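PDB 7BM8: chromosome-partitioning protein ParB from Caulobacter vibrioides, which binds DNA at the origin of replication and takes part in chromosome partition, with CTP gating its spreading along DNA. Local coordinates for residues I41-P46 with A83-I88; L75-P80 with Q87-E92. All blocks are in the same frame, centred on the assembly; numbering follows the deposited sequence.

Contact 1. Residues I41-P46 with A83-I88; sequences ILQRNP and AGEYQI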
loop_
_atom_site.group_PDB
_atom_site.type_symbol
_atom_site.label_atom_id
_atom_site.label_comp_id
_atom_site.label_asym_id
_atom_site.label_seq_id
_atom_site.Cartn_x
_atom_site.Cartn_y
_atom_site.Cartn_z
ATOM N N ILE A 41 -7.688 -21.281 11.323
ATOM C CA ILE A 41 -8.818 -20.761 12.154
ATOM C C ILE A 41 -9.152 -19.324 11.733
ATOM O O ILE A 41 -9.802 -18.614 12.523
ATOM C CB ILE A 41 -8.500 -20.871 13.660
ATOM C CG1 ILE A 41 -7.538 -19.780 14.142
ATOM C CG2 ILE A 41 -7.976 -22.263 13.987
ATOM C CD1 ILE A 41 -7.489 -19.629 15.643
ATOM N N LEU A 42 -8.743 -18.923 10.528
ATOM C CA LEU A 42 -9.027 -17.586 9.943
ATOM C C LEU A 42 -9.947 -17.760 8.734
ATOM O O LEU A 42 -9.726 -18.710 7.964
ATOM C CB LEU A 42 -7.712 -16.916 9.535
ATOM C CG LEU A 42 -7.212 -15.822 10.477
ATOM C CD1 LEU A 42 -6.774 -16.409 11.813
ATOM C CD2 LEU A 42 -6.078 -15.037 9.837
ATOM N N GLN A 43 -10.922 -16.862 8.580
ATOM C CA GLN A 43 -11.860 -16.830 7.428
ATOM C C GLN A 43 -12.024 -15.383 6.945
ATOM O O GLN A 43 -11.837 -14.453 7.759
ATOM C CB GLN A 43 -13.193 -17.462 7.829
ATOM C CG GLN A 43 -14.153 -17.671 6.667
ATOM C CD GLN A 43 -13.564 -18.551 5.594
ATOM O OE1 GLN A 43 -13.345 -18.121 4.460
ATOM N NE2 GLN A 43 -13.286 -19.793 5.955
ATOM N N ARG A 44 -12.351 -15.218 5.660
ATOM C CA ARG A 44 -12.535 -13.904 4.983
ATOM C C ARG A 44 -13.914 -13.328 5.329
ATOM O O ARG A 44 -14.834 -14.117 5.615
ATOM C CB ARG A 44 -12.403 -14.043 3.460
ATOM C CG ARG A 44 -13.102 -15.265 2.876
ATOM C CD ARG A 44 -13.091 -15.332 1.361
ATOM N NE ARG A 44 -14.409 -15.127 0.772
ATOM C CZ ARG A 44 -14.871 -13.978 0.286
ATOM N NH1 ARG A 44 -14.129 -12.881 0.307
ATOM N NH2 ARG A 44 -16.091 -13.931 -0.224
ATOM N N ASN A 45 -14.040 -12.000 5.309
ATOM C CA ASN A 45 -15.349 -11.297 5.295
ATOM C C ASN A 45 -15.787 -11.173 3.839
ATOM O O ASN A 45 -15.085 -10.558 3.039
ATOM C CB ASN A 45 -15.276 -9.925 5.967
ATOM C CG ASN A 45 -16.636 -9.288 6.165
ATOM O OD1 ASN A 45 -17.669 -9.927 5.966
ATOM N ND2 ASN A 45 -16.644 -8.027 6.564
ATOM N N PRO A 46 -16.935 -11.770 3.441
ATOM C CA PRO A 46 -17.436 -11.627 2.072
ATOM C C PRO A 46 -17.650 -10.161 1.650
ATOM O O PRO A 46 -17.482 -9.860 0.485
ATOM C CB PRO A 46 -18.771 -12.387 2.088
ATOM C CG PRO A 46 -18.631 -13.363 3.239
ATOM C CD PRO A 46 -17.788 -12.641 4.266
ATOM N N ALA A 83 -17.719 -20.125 16.048
ATOM C CA ALA A 83 -17.020 -20.066 17.354
ATOM C C ALA A 83 -15.529 -20.359 17.158
ATOM O O ALA A 83 -15.197 -21.203 16.303
ATOM C CB ALA A 83 -17.637 -21.038 18.325
ATOM N N GLY A 84 -14.672 -19.670 17.919
ATOM C CA GLY A 84 -13.207 -19.854 17.942
ATOM C C GLY A 84 -12.558 -19.630 16.584
ATOM O O GLY A 84 -11.418 -20.090 16.402
ATOM N N GLU A 85 -13.250 -18.942 15.671
ATOM C CA GLU A 85 -12.734 -18.534 14.338
ATOM C C GLU A 85 -12.544 -17.014 14.346
ATOM O O GLU A 85 -13.172 -16.349 15.191
ATOM C CB GLU A 85 -13.698 -18.972 13.234
ATOM C CG GLU A 85 -12.990 -19.422 11.966
ATOM C CD GLU A 85 -13.822 -19.406 10.694
ATOM O OE1 GLU A 85 -14.747 -18.578 10.601
ATOM O OE2 GLU A 85 -13.531 -20.215 9.791
ATOM N N TYR A 86 -11.704 -16.485 13.455
ATOM C CA TYR A 86 -11.440 -15.028 13.316
ATOM C C TYR A 86 -11.754 -14.592 11.882
ATOM O O TYR A 86 -11.311 -15.267 10.933
ATOM C CB TYR A 86 -9.997 -14.709 13.707
ATOM C CG TYR A 86 -9.680 -14.993 15.152
ATOM C CD1 TYR A 86 -10.109 -14.143 16.155
ATOM C CD2 TYR A 86 -8.965 -16.119 15.521
ATOM C CE1 TYR A 86 -9.829 -14.397 17.487
ATOM C CE2 TYR A 86 -8.677 -16.389 16.849
ATOM C CZ TYR A 86 -9.111 -15.524 17.837
ATOM O OH TYR A 86 -8.829 -15.783 19.147
ATOM N N GLN A 87 -12.515 -13.504 11.740
ATOM C CA GLN A 87 -12.890 -12.924 10.424
ATOM C C GLN A 87 -11.883 -11.826 10.073
ATOM O O GLN A 87 -11.770 -10.853 10.841
ATOM C CB GLN A 87 -14.320 -12.380 10.451
ATOM C CG GLN A 87 -14.887 -12.124 9.064
ATOM C CD GLN A 87 -16.133 -11.277 9.105
ATOM O OE1 GLN A 87 -16.145 -10.183 9.665
ATOM N NE2 GLN A 87 -17.196 -11.777 8.497
ATOM N N ILE A 88 -11.180 -11.985 8.951
ATOM C CA ILE A 88 -10.114 -11.046 8.498
ATOM C C ILE A 88 -10.754 -9.689 8.193
ATOM O O ILE A 88 -11.627 -9.626 7.308
ATOM C CB ILE A 88 -9.346 -11.620 7.290
ATOM C CG1 ILE A 88 -8.532 -12.850 7.697
ATOM C CG2 ILE A 88 -8.474 -10.556 6.638
ATOM C CD1 ILE A 88 -8.027 -13.661 6.533
#

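Contact 2. Residues L75-P80 with Q87-E92; sequences LVRPSP and QIVAGE. With CTP (cytidine-5'-triphosphate), chain C.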
loop_
_atom_site.group_PDB
_atom_site.type_symbol
_atom_site.label_atom_id
_atom_site.label_comp_id
_atom_site.label_asym_id
_atom_site.label_seq_id
_atom_site.Cartn_x
_atom_site.Cartn_y
_atom_site.Cartn_z
ATOM N N LEU A 75 -5.072 -8.035 10.573
ATOM C CA LEU A 75 -6.122 -7.507 11.478
ATOM C C LEU A 75 -7.379 -8.365 11.320
ATOM O O LEU A 75 -7.867 -8.504 10.176
ATOM C CB LEU A 75 -6.400 -6.038 11.144
ATOM C CG LEU A 75 -7.428 -5.340 12.037
ATOM C CD1 LEU A 75 -7.097 -5.513 13.514
ATOM C CD2 LEU A 75 -7.534 -3.866 11.685
ATOM N N VAL A 76 -7.866 -8.914 12.437
ATOM C CA VAL A 76 -9.052 -9.816 12.504
ATOM C C VAL A 76 -9.954 -9.359 13.654
ATOM O O VAL A 76 -9.433 -8.759 14.609
ATOM C CB VAL A 76 -8.628 -11.282 12.700
ATOM C CG1 VAL A 76 -7.730 -11.761 11.573
ATOM C CG2 VAL A 76 -7.965 -11.508 14.053
ATOM N N ARG A 77 -11.253 -9.656 13.555
ATOM C CA ARG A 77 -12.216 -9.619 14.686
ATOM C C ARG A 77 -12.672 -11.047 14.968
ATOM O O ARG A 77 -12.635 -11.893 14.074
ATOM C CB ARG A 77 -13.409 -8.716 14.364
ATOM C CG ARG A 77 -14.351 -9.259 13.298
ATOM C CD ARG A 77 -15.544 -8.343 13.123
ATOM N NE ARG A 77 -16.350 -8.676 11.958
ATOM C CZ ARG A 77 -17.467 -8.047 11.604
ATOM N NH1 ARG A 77 -17.926 -7.036 12.326
ATOM N NH2 ARG A 77 -18.126 -8.433 10.526
ATOM N N PRO A 78 -13.108 -11.363 16.210
ATOM C CA PRO A 78 -13.694 -12.669 16.500
ATOM C C PRO A 78 -14.858 -12.914 15.530
ATOM O O PRO A 78 -15.635 -11.998 15.328
ATOM C CB PRO A 78 -14.176 -12.562 17.954
ATOM C CG PRO A 78 -13.350 -11.437 18.541
ATOM C CD PRO A 78 -13.070 -10.490 17.391
ATOM N N SER A 79 -14.925 -14.108 14.935
ATOM C CA SER A 79 -15.920 -14.467 13.890
ATOM C C SER A 79 -17.329 -14.223 14.426
ATOM O O SER A 79 -17.651 -14.631 15.538
ATOM C CB SER A 79 -15.750 -15.886 13.416
ATOM O OG SER A 79 -16.873 -16.303 12.654
ATOM N N PRO A 80 -18.195 -13.521 13.663
ATOM C CA PRO A 80 -19.579 -13.297 14.078
ATOM C C PRO A 80 -20.485 -14.526 13.887
ATOM O O PRO A 80 -21.519 -14.587 14.526
ATOM C CB PRO A 80 -20.018 -12.130 13.178
ATOM C CG PRO A 80 -19.193 -12.287 11.918
ATOM C CD PRO A 80 -17.877 -12.879 12.376
ATOM N N GLN A 87 -12.515 -13.504 11.740
ATOM C CA GLN A 87 -12.890 -12.924 10.424
ATOM C C GLN A 87 -11.883 -11.826 10.073
ATOM O O GLN A 87 -11.770 -10.853 10.841
ATOM C CB GLN A 87 -14.320 -12.380 10.451
ATOM C CG GLN A 87 -14.887 -12.124 9.064
ATOM C CD GLN A 87 -16.133 -11.277 9.105
ATOM O OE1 GLN A 87 -16.145 -10.183 9.665
ATOM N NE2 GLN A 87 -17.196 -11.777 8.497
ATOM N N ILE A 88 -11.180 -11.985 8.951
ATOM C CA ILE A 88 -10.114 -11.046 8.498
ATOM C C ILE A 88 -10.754 -9.689 8.193
ATOM O O ILE A 88 -11.627 -9.626 7.308
ATOM C CB ILE A 88 -9.346 -11.620 7.290
ATOM C CG1 ILE A 88 -8.532 -12.850 7.697
ATOM C CG2 ILE A 88 -8.474 -10.556 6.638
ATOM C CD1 ILE A 88 -8.027 -13.661 6.533
ATOM N N VAL A 89 -10.321 -8.654 8.918
ATOM C CA VAL A 89 -10.762 -7.240 8.739
ATOM C C VAL A 89 -9.857 -6.586 7.689
ATOM O O VAL A 89 -10.395 -5.922 6.784
ATOM C CB VAL A 89 -10.731 -6.477 10.076
ATOM C CG1 VAL A 89 -11.179 -5.033 9.915
ATOM C CG2 VAL A 89 -11.556 -7.185 11.142
ATOM N N ALA A 90 -8.539 -6.777 7.813
ATOM C CA ALA A 90 -7.512 -6.298 6.858
ATOM C C ALA A 90 -6.403 -7.347 6.721
ATOM O O ALA A 90 -5.809 -7.701 7.755
ATOM C CB ALA A 90 -6.955 -4.976 7.324
ATOM N N GLY A 91 -6.156 -7.821 5.495
ATOM C CA GLY A 91 -5.027 -8.712 5.157
ATOM C C GLY A 91 -5.455 -10.041 4.548
ATOM O O GLY A 91 -4.827 -11.063 4.885
ATOM N N GLU A 92 -6.451 -10.044 3.656
ATOM C CA GLU A 92 -6.950 -11.279 2.991
ATOM C C GLU A 92 -5.864 -11.827 2.057
ATOM O O GLU A 92 -5.638 -13.054 2.082
ATOM C CB GLU A 92 -8.247 -11.010 2.224
ATOM C CG GLU A 92 -8.944 -12.279 1.758
ATOM C CD GLU A 92 -10.373 -12.095 1.271
ATOM O OE1 GLU A 92 -11.111 -11.300 1.886
ATOM O OE2 GLU A 92 -10.744 -12.747 0.278
HETATM N N1 CTP C . 3.494 -7.580 3.259
HETATM C C2 CTP C . 3.882 -8.343 4.367
HETATM N N3 CTP C . 4.863 -9.266 4.222
HETATM C C4 CTP C . 5.448 -9.451 3.031
HETATM C C5 CTP C . 5.062 -8.690 1.890
HETATM C C6 CTP C . 4.087 -7.780 2.045
HETATM O O2 CTP C . 3.323 -8.149 5.455
HETATM N N4 CTP C . 6.397 -10.372 2.948
HETATM C "C1'" CTP C . 2.404 -6.587 3.452
HETATM C "C2'" CTP C . 2.581 -5.281 2.680
HETATM O "O2'" CTP C . 3.516 -4.467 3.351
HETATM C "C3'" CTP C . 1.144 -4.751 2.754
HETATM C "C4'" CTP C . 0.295 -6.032 2.646
HETATM O "O4'" CTP C . 1.198 -7.125 2.968
HETATM O "O3'" CTP C . 0.904 -4.082 3.985
HETATM C "C5'" CTP C . -0.362 -6.282 1.308
HETATM O "O5'" CTP C . -1.320 -5.223 1.050
HETATM P PA CTP C . -2.637 -5.447 0.162
HETATM O O1A CTP C . -3.637 -4.397 0.517
HETATM O O2A CTP C . -2.255 -5.612 -1.269
HETATM O O3A CTP C . -3.178 -6.846 0.714
HETATM P PB CTP C . -3.664 -7.204 2.193
HETATM O O1B CTP C . -2.915 -8.403 2.658
HETATM O O2B CTP C . -3.631 -5.940 2.995
HETATM O O3B CTP C . -5.184 -7.625 1.939
HETATM P PG CTP C . -6.501 -6.697 1.874
HETATM O O1G CTP C . -7.249 -6.889 3.176
HETATM O O2G CTP C . -5.978 -5.283 1.705
HETATM O O3G CTP C . -7.277 -7.191 0.677
#

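Contact 1. Residues I41-P46 with A83-I88
Three backbone hydrogen bonds lace I41-Q43 to Y86-I88 in parallel register. Y86 N donates to I41 O at 3.0 Å, Q43 N reaches Y86 O at 2.9 Å, and I88 N returns to Q43 O at 2.8 Å. L42 thus pairs with Y86 and Q43 with Q87.

Apolar contacts lie on the sheet face that carries L42, Y86 and I88. I41 runs alongside the tyrosine, and its CD1 meets the ring at the edge, in its plane, 3.7 Å from Y86 CE2. The two branches of L42 divide the work: CD1 leans on Y86 CB, while CD2 sits 3.9 Å from I88 CG1, the L42 and I88 side chains meeting at about a right angle. W95 of helix 92-100 also packs on L42 and I88.

The pairing places 42-44 at one edge of the five-stranded mixed sheet of the ParB N-terminal domain, next to 86-88.

Q43 and Q87 point to the other face, where E85 and N45 reach them from beside the strands. The extended E85 chain brings its carboxylate to Q43, whose CB lies 3.4 Å from E85 OE1. With CG anti to the backbone N (chi1 -164°) and the chain extended beyond it, Q87 carries its amide out to N45, and the two amides stack with their planes 19° apart. N45 OD1 and Q87 NE2 are close but poorly angled for a hydrogen bond; Q87 OE1 is instead bonded to R77 of strand 74-78.

Contact 2. Residues L75-P80 with Q87-E92
R77 and Q87 run alongside each other in the same direction, guanidinium and amide planes only 25° apart. The arginine meets the amide with its NE/NH2 edge, and both nitrogens converge on one acceptor: R77 NE and R77 NH2 each stand 2.8 Å from Q87 OE1. The NH2 bond uses a lone pair in the amide plane, whereas NE approaches tilted from it. With CG between its backbone N and carbonyl carbon (chi1 70°) and the chain extended from there to NE, R77 keeps beside the glutamine. This pair of hydrogen bonds to one oxygen, with the salt bridge from R77 NH1 to D115, should fix the rotation of both flat groups. P80 crosses Q87 at about a right angle, its ring carbons against the amide end.

V89 turns across R77, its CG2 3.5 Å from R77 N, and meets L75 obliquely through CB. On the same face as L75, A90 CB rests 4.0 Å from L75 CB. A classic beta bulge sets V89 and A90 opposite L75: L75 O accepts from V89 N at 2.8 Å and from A90 N at 3.0 Å, both from the same face of its carbonyl plane. Beyond it, G91, the N-cap of helix 92-100, gives its N to the CTP gamma-phosphate oxygen O1G at 2.7 Å.

The hairpin of strands 74-78 and 86-88 lies between strands 105-110 and 42-44, with V118 and I121 of helix 115-127 packed over V89 and L75, respectively.

How the contacts relate
Contacts 1 and 2 have centres about 6 Å apart and share Q87 and I88, so strand 86-88 is paired on both flanks: parallel with 42-44 in contact 1, antiparallel with 74-78 in contact 2. Along the chain the order is 41-46, 75-80, then 83-88 and 87-92, which overlap at Q87 and I88, with helix 55-68 intervening between the first two. Y86 CB packs on V76 CG2, tying the two pairings together on one face of the sheet. All these segments belong to the ParB N-terminal domain. Strand 86-88 leads through the bulge into helix 92-100, whose start binds CTP, so the shared strand runs from the sheet straight to residues of the CTP pocket, A90 to E92.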